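PDB 2PLN: response regulator from Helicobacter pylori, which is an orphan response regulator, represented here by its N-terminal receiver domain, and probably binds DNA to regulate transcription. Local coordinates for residues M67-K81 and H103-Y117. Numbering follows the deposited sequence.
Sequences MVSDKNALSFVSRIK and HAFEQGADDYIAKPY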
HETATM    1  N   MSE A  67     -12.247  -4.665   0.746  1.00 14.19           N
HETATM    2  CA  MSE A  67     -11.133  -5.506   1.133  1.00 16.40           C
HETATM    3  C   MSE A  67     -11.573  -6.956   1.117  1.00 15.25           C
HETATM    4  O   MSE A  67     -12.591  -7.315   1.718  1.00 14.63           O
HETATM    5  CB  MSE A  67     -10.590  -5.142   2.516  1.00 16.67           C
HETATM    6  CG  MSE A  67      -9.279  -5.880   2.781  1.00 17.23           C
HETATM    7 SE   MSE A  67      -8.255  -5.185   4.255  1.00 28.01          SE
HETATM    8  CE  MSE A  67      -9.604  -5.280   5.628  1.00 18.89           C
ATOM      9  N   VAL A  68     -10.825  -7.790   0.413  1.00 14.58           N
ATOM     10  CA  VAL A  68     -11.247  -9.176   0.203  1.00 14.57           C
ATOM     11  C   VAL A  68     -10.156 -10.129   0.664  1.00 15.78           C
ATOM     12  O   VAL A  68      -8.986  -9.962   0.312  1.00 14.19           O
ATOM     13  CB  VAL A  68     -11.661  -9.440  -1.277  1.00 15.19           C
ATOM     14  CG1 VAL A  68     -10.574  -9.002  -2.299  1.00 15.95           C
ATOM     15  CG2 VAL A  68     -12.039 -10.903  -1.508  1.00 15.39           C
ATOM     16  N   SER A  69     -10.559 -11.084   1.494  1.00 18.10           N
ATOM     17  CA  SER A  69      -9.756 -12.261   1.856  1.00 22.16           C
ATOM     18  C   SER A  69     -10.589 -13.427   1.439  1.00 24.01           C
ATOM     19  O   SER A  69     -11.667 -13.649   1.996  1.00 25.62           O
ATOM     20  CB  SER A  69      -9.553 -12.372   3.361  1.00 22.45           C
ATOM     21  OG  SER A  69      -9.154 -11.150   3.905  1.00 25.21           O
ATOM     22  N   ASP A  70     -10.111 -14.147   0.439  1.00 26.00           N
ATOM     23  CA  ASP A  70     -10.796 -15.297  -0.110  1.00 27.57           C
ATOM     24  C   ASP A  70      -9.789 -16.035  -0.998  1.00 28.86           C
ATOM     25  O   ASP A  70      -8.856 -15.435  -1.527  1.00 28.40           O
ATOM     26  CB  ASP A  70     -11.958 -14.833  -0.971  1.00 27.54           C
ATOM     27  CG  ASP A  70     -12.875 -15.970  -1.382  1.00 28.36           C
ATOM     28  OD1 ASP A  70     -12.720 -16.485  -2.514  1.00 26.94           O
ATOM     29  OD2 ASP A  70     -13.782 -16.387  -0.636  1.00 28.65           O
ATOM     30  N   LYS A  71     -10.002 -17.335  -1.186  1.00 30.19           N
ATOM     31  CA  LYS A  71      -9.142 -18.141  -2.053  1.00 31.55           C
ATOM     32  C   LYS A  71      -9.173 -17.683  -3.501  1.00 30.65           C
ATOM     33  O   LYS A  71      -8.156 -17.743  -4.193  1.00 31.09           O
ATOM     34  CB  LYS A  71      -9.538 -19.627  -1.988  1.00 31.31           C
ATOM     35  CG  LYS A  71      -9.447 -20.267  -0.597  1.00 34.01           C
ATOM     36  CD  LYS A  71      -9.524 -21.806  -0.657  1.00 33.93           C
ATOM     37  CE  LYS A  71     -10.663 -22.327  -1.548  1.00 37.68           C
ATOM     38  NZ  LYS A  71     -12.012 -22.098  -0.949  1.00 40.03           N
ATOM     39  N   ASN A  72     -10.347 -17.276  -3.973  1.00 29.67           N
ATOM     40  CA  ASN A  72     -10.529 -16.853  -5.368  1.00 28.40           C
ATOM     41  C   ASN A  72     -10.483 -15.341  -5.504  1.00 26.88           C
ATOM     42  O   ASN A  72     -11.195 -14.751  -6.352  1.00 26.01           O
ATOM     43  CB  ASN A  72     -11.878 -17.355  -5.917  1.00 29.26           C
ATOM     44  CG  ASN A  72     -12.052 -18.852  -5.794  1.00 31.26           C
ATOM     45  OD1 ASN A  72     -11.168 -19.629  -6.150  1.00 33.10           O
ATOM     46  ND2 ASN A  72     -13.224 -19.267  -5.322  1.00 33.34           N
ATOM     47  N   ALA A  73      -9.657 -14.698  -4.678  1.00 25.22           N
ATOM     48  CA  ALA A  73      -9.686 -13.238  -4.631  1.00 23.41           C
ATOM     49  C   ALA A  73      -9.215 -12.638  -5.952  1.00 22.18           C
ATOM     50  O   ALA A  73      -9.756 -11.652  -6.404  1.00 21.23           O
ATOM     51  CB  ALA A  73      -8.893 -12.689  -3.436  1.00 22.84           C
ATOM     52  N   LEU A  74      -8.228 -13.258  -6.589  1.00 22.11           N
ATOM     53  CA  LEU A  74      -7.577 -12.626  -7.741  1.00 21.81           C
ATOM     54  C   LEU A  74      -8.485 -12.449  -8.963  1.00 20.59           C
ATOM     55  O   LEU A  74      -8.459 -11.399  -9.606  1.00 20.47           O
ATOM     56  CB  LEU A  74      -6.327 -13.415  -8.121  1.00 23.03           C
ATOM     57  CG  LEU A  74      -5.094 -13.367  -7.196  1.00 25.61           C
ATOM     58  CD1 LEU A  74      -4.311 -12.120  -7.434  1.00 27.66           C
ATOM     59  CD2 LEU A  74      -5.380 -13.525  -5.687  1.00 29.22           C
ATOM     60  N   SER A  75      -9.283 -13.464  -9.300  1.00 19.54           N
ATOM     61  CA  SER A  75     -10.224 -13.299 -10.427  1.00 18.82           C
ATOM     62  C   SER A  75     -11.241 -12.221 -10.097  1.00 18.19           C
ATOM     63  O   SER A  75     -11.619 -11.422 -10.938  1.00 17.87           O
ATOM     64  CB  SER A  75     -10.914 -14.611 -10.804  1.00 19.17           C
ATOM     65  OG  SER A  75     -11.632 -15.121  -9.697  1.00 21.64           O
ATOM     66  N   PHE A  76     -11.676 -12.203  -8.839  1.00 18.07           N
ATOM     67  CA  PHE A  76     -12.600 -11.176  -8.351  1.00 17.32           C
ATOM     68  C   PHE A  76     -12.010  -9.773  -8.526  1.00 17.11           C
ATOM     69  O   PHE A  76     -12.717  -8.830  -8.908  1.00 16.89           O
ATOM     70  CB  PHE A  76     -12.908 -11.498  -6.896  1.00 17.18           C
ATOM     71  CG  PHE A  76     -13.591 -10.404  -6.134  1.00 17.01           C
ATOM     72  CD1 PHE A  76     -12.852  -9.528  -5.325  1.00 16.88           C
ATOM     73  CD2 PHE A  76     -14.980 -10.278  -6.173  1.00 17.26           C
ATOM     74  CE1 PHE A  76     -13.473  -8.553  -4.587  1.00 16.43           C
ATOM     75  CE2 PHE A  76     -15.611  -9.302  -5.433  1.00 18.52           C
ATOM     76  CZ  PHE A  76     -14.856  -8.428  -4.637  1.00 17.25           C
ATOM     77  N   VAL A  77     -10.703  -9.638  -8.246  1.00 16.93           N
ATOM     78  CA  VAL A  77     -10.042  -8.329  -8.349  1.00 16.50           C
ATOM     79  C   VAL A  77     -10.216  -7.812  -9.784  1.00 16.86           C
ATOM     80  O   VAL A  77     -10.643  -6.685 -10.001  1.00 16.44           O
ATOM     81  CB  VAL A  77      -8.561  -8.392  -7.926  1.00 16.03           C
ATOM     82  CG1 VAL A  77      -7.814  -7.143  -8.320  1.00 16.89           C
ATOM     83  CG2 VAL A  77      -8.455  -8.608  -6.395  1.00 14.91           C
ATOM     84  N   SER A  78      -9.863  -8.651 -10.749  1.00 16.76           N
ATOM     85  CA  SER A  78      -9.993  -8.273 -12.144  1.00 18.71           C
ATOM     86  C   SER A  78     -11.452  -7.954 -12.546  1.00 18.02           C
ATOM     87  O   SER A  78     -11.686  -6.999 -13.257  1.00 17.22           O
ATOM     88  CB  SER A  78      -9.413  -9.368 -13.043  1.00 19.53           C
ATOM     89  OG  SER A  78      -9.446  -8.916 -14.376  1.00 25.40           O
ATOM     90  N   ARG A  79     -12.417  -8.755 -12.090  1.00 18.31           N
ATOM     91  CA  ARG A  79     -13.838  -8.490 -12.432  1.00 18.55           C
ATOM     92  C   ARG A  79     -14.305  -7.133 -11.934  1.00 18.56           C
ATOM     93  O   ARG A  79     -14.978  -6.378 -12.668  1.00 18.75           O
ATOM     94  CB  ARG A  79     -14.774  -9.556 -11.879  1.00 18.17           C
ATOM     95  CG  ARG A  79     -14.732 -10.870 -12.582  1.00 17.23           C
ATOM     96  CD  ARG A  79     -15.919 -11.742 -12.254  1.00 18.49           C
ATOM     97  NE  ARG A  79     -16.070 -12.035 -10.825  1.00 16.63           N
ATOM     98  CZ  ARG A  79     -15.350 -12.946 -10.167  1.00 17.94           C
ATOM     99  NH1 ARG A  79     -14.405 -13.661 -10.790  1.00 18.91           N
ATOM    100  NH2 ARG A  79     -15.559 -13.140  -8.883  1.00 15.80           N
ATOM    101  N   ILE A  80     -13.904  -6.786 -10.708  1.00 18.70           N
ATOM    102  CA  ILE A  80     -14.321  -5.522 -10.066  1.00 19.00           C
ATOM    103  C   ILE A  80     -13.615  -4.329 -10.679  1.00 19.06           C
ATOM    104  O   ILE A  80     -14.221  -3.251 -10.872  1.00 19.19           O
ATOM    105  CB  ILE A  80     -14.049  -5.583  -8.511  1.00 19.33           C
ATOM    106  CG1 ILE A  80     -14.942  -6.627  -7.855  1.00 20.01           C
ATOM    107  CG2 ILE A  80     -14.221  -4.177  -7.864  1.00 20.02           C
ATOM    108  CD1 ILE A  80     -16.406  -6.441  -8.108  1.00 22.39           C
ATOM    109  N   LYS A  81     -12.334  -4.498 -10.966  1.00 19.53           N
ATOM    110  CA  LYS A  81     -11.538  -3.448 -11.624  1.00 20.43           C
ATOM    111  C   LYS A  81     -12.094  -3.119 -13.009  1.00 21.80           C
ATOM    112  O   LYS A  81     -11.954  -1.982 -13.491  1.00 21.82           O
ATOM    113  CB  LYS A  81     -10.064  -3.854 -11.748  1.00 21.58           C
ATOM    114  CG  LYS A  81      -9.232  -3.819 -10.436  1.00 20.78           C
ATOM    115  CD  LYS A  81      -9.580  -2.655  -9.525  1.00 25.16           C
ATOM    116  CE  LYS A  81      -8.893  -1.330  -9.837  1.00 26.43           C
ATOM    117  NZ  LYS A  81      -8.632  -0.554  -8.532  1.00 28.61           N
ATOM    118  N   HIS A 103       0.889 -11.008  -8.595  1.00 17.56           N
ATOM    119  CA  HIS A 103      -0.334 -11.188  -9.371  1.00 18.04           C
ATOM    120  C   HIS A 103      -1.404 -10.175  -8.962  1.00 17.00           C
ATOM    121  O   HIS A 103      -2.040  -9.587  -9.819  1.00 16.82           O
ATOM    122  CB  HIS A 103      -0.905 -12.597  -9.213  1.00 20.03           C
ATOM    123  CG  HIS A 103      -0.233 -13.622 -10.076  1.00 26.11           C
ATOM    124  ND1 HIS A 103      -0.190 -14.961  -9.743  1.00 30.91           N
ATOM    125  CD2 HIS A 103       0.414 -13.507 -11.261  1.00 30.03           C
ATOM    126  CE1 HIS A 103       0.461 -15.625 -10.684  1.00 32.80           C
ATOM    127  NE2 HIS A 103       0.830 -14.769 -11.623  1.00 33.17           N
ATOM    128  N   ALA A 104      -1.587  -9.975  -7.658  1.00 15.42           N
ATOM    129  CA  ALA A 104      -2.631  -9.080  -7.168  1.00 15.63           C
ATOM    130  C   ALA A 104      -2.387  -7.688  -7.699  1.00 15.28           C
ATOM    131  O   ALA A 104      -3.287  -7.054  -8.203  1.00 16.10           O
ATOM    132  CB  ALA A 104      -2.678  -9.076  -5.627  1.00 15.18           C
ATOM    133  N   PHE A 105      -1.153  -7.223  -7.608  1.00 14.21           N
ATOM    134  CA  PHE A 105      -0.836  -5.896  -8.125  1.00 15.33           C
ATOM    135  C   PHE A 105      -0.975  -5.816  -9.641  1.00 16.13           C
ATOM    136  O   PHE A 105      -1.526  -4.838 -10.178  1.00 16.91           O
ATOM    137  CB  PHE A 105       0.547  -5.484  -7.675  1.00 14.39           C
ATOM    138  CG  PHE A 105       0.588  -4.973  -6.268  1.00 13.58           C
ATOM    139  CD1 PHE A 105      -0.188  -3.831  -5.888  1.00 13.47           C
ATOM    140  CD2 PHE A 105       1.418  -5.558  -5.333  1.00 13.02           C
ATOM    141  CE1 PHE A 105      -0.146  -3.331  -4.568  1.00 11.72           C
ATOM    142  CE2 PHE A 105       1.476  -5.064  -3.996  1.00 12.10           C
ATOM    143  CZ  PHE A 105       0.701  -3.943  -3.627  1.00 13.87           C
ATOM    144  N   GLU A 106      -0.497  -6.845 -10.326  1.00 17.94           N
ATOM    145  CA  GLU A 106      -0.625  -6.875 -11.777  1.00 21.47           C
ATOM    146  C   GLU A 106      -2.098  -6.894 -12.222  1.00 21.58           C
ATOM    147  O   GLU A 106      -2.456  -6.224 -13.195  1.00 23.47           O
ATOM    148  CB  GLU A 106       0.216  -8.008 -12.381  1.00 21.40           C
ATOM    149  CG  GLU A 106       1.725  -7.735 -12.241  1.00 23.25           C
ATOM    150  CD  GLU A 106       2.591  -8.830 -12.850  1.00 23.36           C
ATOM    151  OE1 GLU A 106       2.034  -9.888 -13.232  1.00 26.54           O
ATOM    152  OE2 GLU A 106       3.826  -8.622 -12.936  1.00 28.71           O
ATOM    153  N   GLN A 107      -2.952  -7.594 -11.472  1.00 21.67           N
ATOM    154  CA  GLN A 107      -4.400  -7.620 -11.700  1.00 21.65           C
ATOM    155  C   GLN A 107      -5.109  -6.302 -11.361  1.00 20.92           C
ATOM    156  O   GLN A 107      -6.293  -6.143 -11.663  1.00 20.62           O
ATOM    157  CB  GLN A 107      -5.043  -8.702 -10.840  1.00 23.16           C
ATOM    158  CG  GLN A 107      -4.642 -10.111 -11.157  1.00 28.57           C
ATOM    159  CD  GLN A 107      -5.441 -10.656 -12.280  1.00 26.91           C
ATOM    160  OE1 GLN A 107      -5.107 -10.437 -13.452  1.00 36.02           O
ATOM    161  NE2 GLN A 107      -6.516 -11.361 -11.948  1.00 34.39           N
ATOM    162  N   GLY A 108      -4.402  -5.380 -10.712  1.00 18.68           N
ATOM    163  CA  GLY A 108      -4.904  -4.029 -10.499  1.00 17.09           C
ATOM    164  C   GLY A 108      -5.288  -3.744  -9.046  1.00 15.56           C
ATOM    165  O   GLY A 108      -5.914  -2.730  -8.757  1.00 14.93           O
ATOM    166  N   ALA A 109      -4.948  -4.652  -8.133  1.00 14.76           N
ATOM    167  CA  ALA A 109      -5.214  -4.383  -6.695  1.00 13.77           C
ATOM    168  C   ALA A 109      -4.449  -3.146  -6.232  1.00 13.61           C
ATOM    169  O   ALA A 109      -3.358  -2.888  -6.680  1.00 12.98           O
ATOM    170  CB  ALA A 109      -4.838  -5.597  -5.831  1.00 14.62           C
ATOM    171  N   ASP A 110      -5.043  -2.386  -5.321  1.00 12.41           N
ATOM    172  CA  ASP A 110      -4.420  -1.190  -4.794  1.00 13.29           C
ATOM    173  C   ASP A 110      -3.511  -1.521  -3.622  1.00 13.06           C
ATOM    174  O   ASP A 110      -2.626  -0.725  -3.269  1.00 13.00           O
ATOM    175  CB  ASP A 110      -5.510  -0.197  -4.390  1.00 13.70           C
ATOM    176  CG  ASP A 110      -6.286   0.290  -5.576  1.00 16.26           C
ATOM    177  OD1 ASP A 110      -5.689   1.051  -6.370  1.00 19.65           O
ATOM    178  OD2 ASP A 110      -7.452  -0.066  -5.819  1.00 14.27           O
ATOM    179  N   ASP A 111      -3.723  -2.688  -3.007  1.00 11.65           N
ATOM    180  CA  ASP A 111      -2.816  -3.108  -1.979  1.00 11.34           C
ATOM    181  C   ASP A 111      -2.898  -4.609  -1.791  1.00 11.59           C
ATOM    182  O   ASP A 111      -3.855  -5.271  -2.243  1.00 11.67           O
ATOM    183  CB  ASP A 111      -3.154  -2.371  -0.668  1.00 11.61           C
ATOM    184  CG  ASP A 111      -1.919  -2.072   0.190  1.00 12.17           C
ATOM    185  OD1 ASP A 111      -0.895  -2.815   0.097  1.00 12.59           O
ATOM    186  OD2 ASP A 111      -1.915  -1.121   1.001  1.00 11.22           O
ATOM    187  N   TYR A 112      -1.879  -5.140  -1.133  1.00 11.94           N
ATOM    188  CA  TYR A 112      -1.803  -6.544  -0.762  1.00 13.41           C
ATOM    189  C   TYR A 112      -1.306  -6.595   0.683  1.00 14.00           C
ATOM    190  O   TYR A 112      -0.227  -6.064   1.008  1.00 13.99           O
ATOM    191  CB  TYR A 112      -0.845  -7.274  -1.705  1.00 13.32           C
ATOM    192  CG  TYR A 112      -0.743  -8.767  -1.460  1.00 15.21           C
ATOM    193  CD1 TYR A 112       0.330  -9.295  -0.757  1.00 15.06           C
ATOM    194  CD2 TYR A 112      -1.722  -9.666  -1.944  1.00 14.83           C
ATOM    195  CE1 TYR A 112       0.442 -10.697  -0.538  1.00 16.16           C
ATOM    196  CE2 TYR A 112      -1.603 -11.062  -1.728  1.00 14.50           C
ATOM    197  CZ  TYR A 112      -0.532 -11.557  -1.022  1.00 15.97           C
ATOM    198  OH  TYR A 112      -0.427 -12.951  -0.785  1.00 17.89           O
ATOM    199  N   ILE A 113      -2.092  -7.218   1.561  1.00 13.89           N
ATOM    200  CA  ILE A 113      -1.854  -7.062   2.989  1.00 15.89           C
ATOM    201  C   ILE A 113      -1.790  -8.470   3.573  1.00 17.10           C
ATOM    202  O   ILE A 113      -2.698  -9.259   3.375  1.00 17.31           O
ATOM    203  CB  ILE A 113      -3.002  -6.236   3.639  1.00 16.33           C
ATOM    204  CG1 ILE A 113      -3.108  -4.839   3.000  1.00 16.74           C
ATOM    205  CG2 ILE A 113      -2.865  -6.156   5.195  1.00 16.89           C
ATOM    206  CD1 ILE A 113      -4.439  -4.205   3.224  1.00 18.51           C
ATOM    207  N   ALA A 114      -0.698  -8.806   4.252  1.00 18.92           N
ATOM    208  CA  ALA A 114      -0.616 -10.113   4.907  1.00 20.00           C
ATOM    209  C   ALA A 114      -1.484 -10.128   6.157  1.00 21.36           C
ATOM    210  O   ALA A 114      -1.553  -9.136   6.892  1.00 21.58           O
ATOM    211  CB  ALA A 114       0.822 -10.437   5.286  1.00 20.05           C
ATOM    212  N   LYS A 115      -2.165 -11.252   6.360  1.00 22.22           N
ATOM    213  CA  LYS A 115      -2.827 -11.549   7.622  1.00 24.99           C
ATOM    214  C   LYS A 115      -1.931 -12.513   8.399  1.00 26.30           C
ATOM    215  O   LYS A 115      -1.262 -13.366   7.786  1.00 26.76           O
ATOM    216  CB  LYS A 115      -4.165 -12.225   7.372  1.00 24.83           C
ATOM    217  CG  LYS A 115      -5.175 -11.301   6.745  1.00 25.83           C
ATOM    218  CD  LYS A 115      -6.433 -12.059   6.378  1.00 26.80           C
ATOM    219  CE  LYS A 115      -7.373 -12.130   7.539  1.00 27.85           C
ATOM    220  NZ  LYS A 115      -8.505 -13.037   7.163  1.00 30.94           N
ATOM    221  N   PRO A 116      -1.924 -12.422   9.726  1.00 28.19           N
ATOM    222  CA  PRO A 116      -2.690 -11.429  10.529  1.00 28.66           C
ATOM    223  C   PRO A 116      -2.232  -9.973  10.446  1.00 29.00           C
ATOM    224  O   PRO A 116      -1.053  -9.712  10.196  1.00 30.10           O
ATOM    225  CB  PRO A 116      -2.559 -11.960  11.971  1.00 29.43           C
ATOM    226  CG  PRO A 116      -1.418 -12.897  11.961  1.00 28.88           C
ATOM    227  CD  PRO A 116      -1.188 -13.389  10.564  1.00 27.98           C
ATOM    228  N   TYR A 117      -3.160  -9.031  10.657  1.00 28.33           N
ATOM    229  CA  TYR A 117      -2.865  -7.588  10.591  1.00 27.75           C
ATOM    230  C   TYR A 117      -1.969  -7.098  11.741  1.00 28.97           C
ATOM    231  O   TYR A 117      -1.966  -7.688  12.825  1.00 29.46           O
ATOM    232  CB  TYR A 117      -4.162  -6.753  10.532  1.00 25.80           C
ATOM    233  CG  TYR A 117      -5.106  -7.172   9.433  1.00 24.67           C
ATOM    234  CD1 TYR A 117      -6.308  -7.835   9.715  1.00 21.94           C
ATOM    235  CD2 TYR A 117      -4.784  -6.942   8.103  1.00 24.53           C
ATOM    236  CE1 TYR A 117      -7.155  -8.239   8.703  1.00 19.49           C
ATOM    237  CE2 TYR A 117      -5.640  -7.336   7.087  1.00 23.89           C
ATOM    238  CZ  TYR A 117      -6.816  -7.980   7.382  1.00 22.56           C
ATOM    239  OH  TYR A 117      -7.631  -8.361   6.342  1.00 19.80           O
TER
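L74 and V77, one helical turn apart, press against the end of helix 98-106 and the loop that follows it. CD1 of L74 rests on A104, 3.5 Å from A104 N. V77 turns CG1 anti to its own backbone N (chi1 167°), which lays that methyl against A109 CB at 4.2 Å. In a separate apolar patch, selenomethionine M67 of strand 65-68 packs SE on I113 CD1 of strand 111-114 and makes an oblique Met-aromatic contact with Y117 in the loop beyond. Beside L74, Q107 reaches NE2 to L74 O at 3.0 Å, bent at 140° and from above the carbonyl plane, while S78 N meets the same oxygen from the opposite face. G108, with positive phi, leaves helical geometry in a Schellman motif; K81 CE lies 3.5 Å from G108 O. Bent at chi2 and chi3 (-84°), the K81 chain brings NZ into a 3.0 Å salt bridge with D110 OD2, an oxygen also bonded by V89 N. K115 CD lies 3.8 Å from S69 OG, and K115 NZ makes a salt bridge to E25; Y117 OH hydrogen-bonds S92 OG. In this CheY-like receiver fold, strand 88-93 runs between strands 65-68 and 111-114, V77 leans on its V91, and helix 28-40 packs against M67 and Y117.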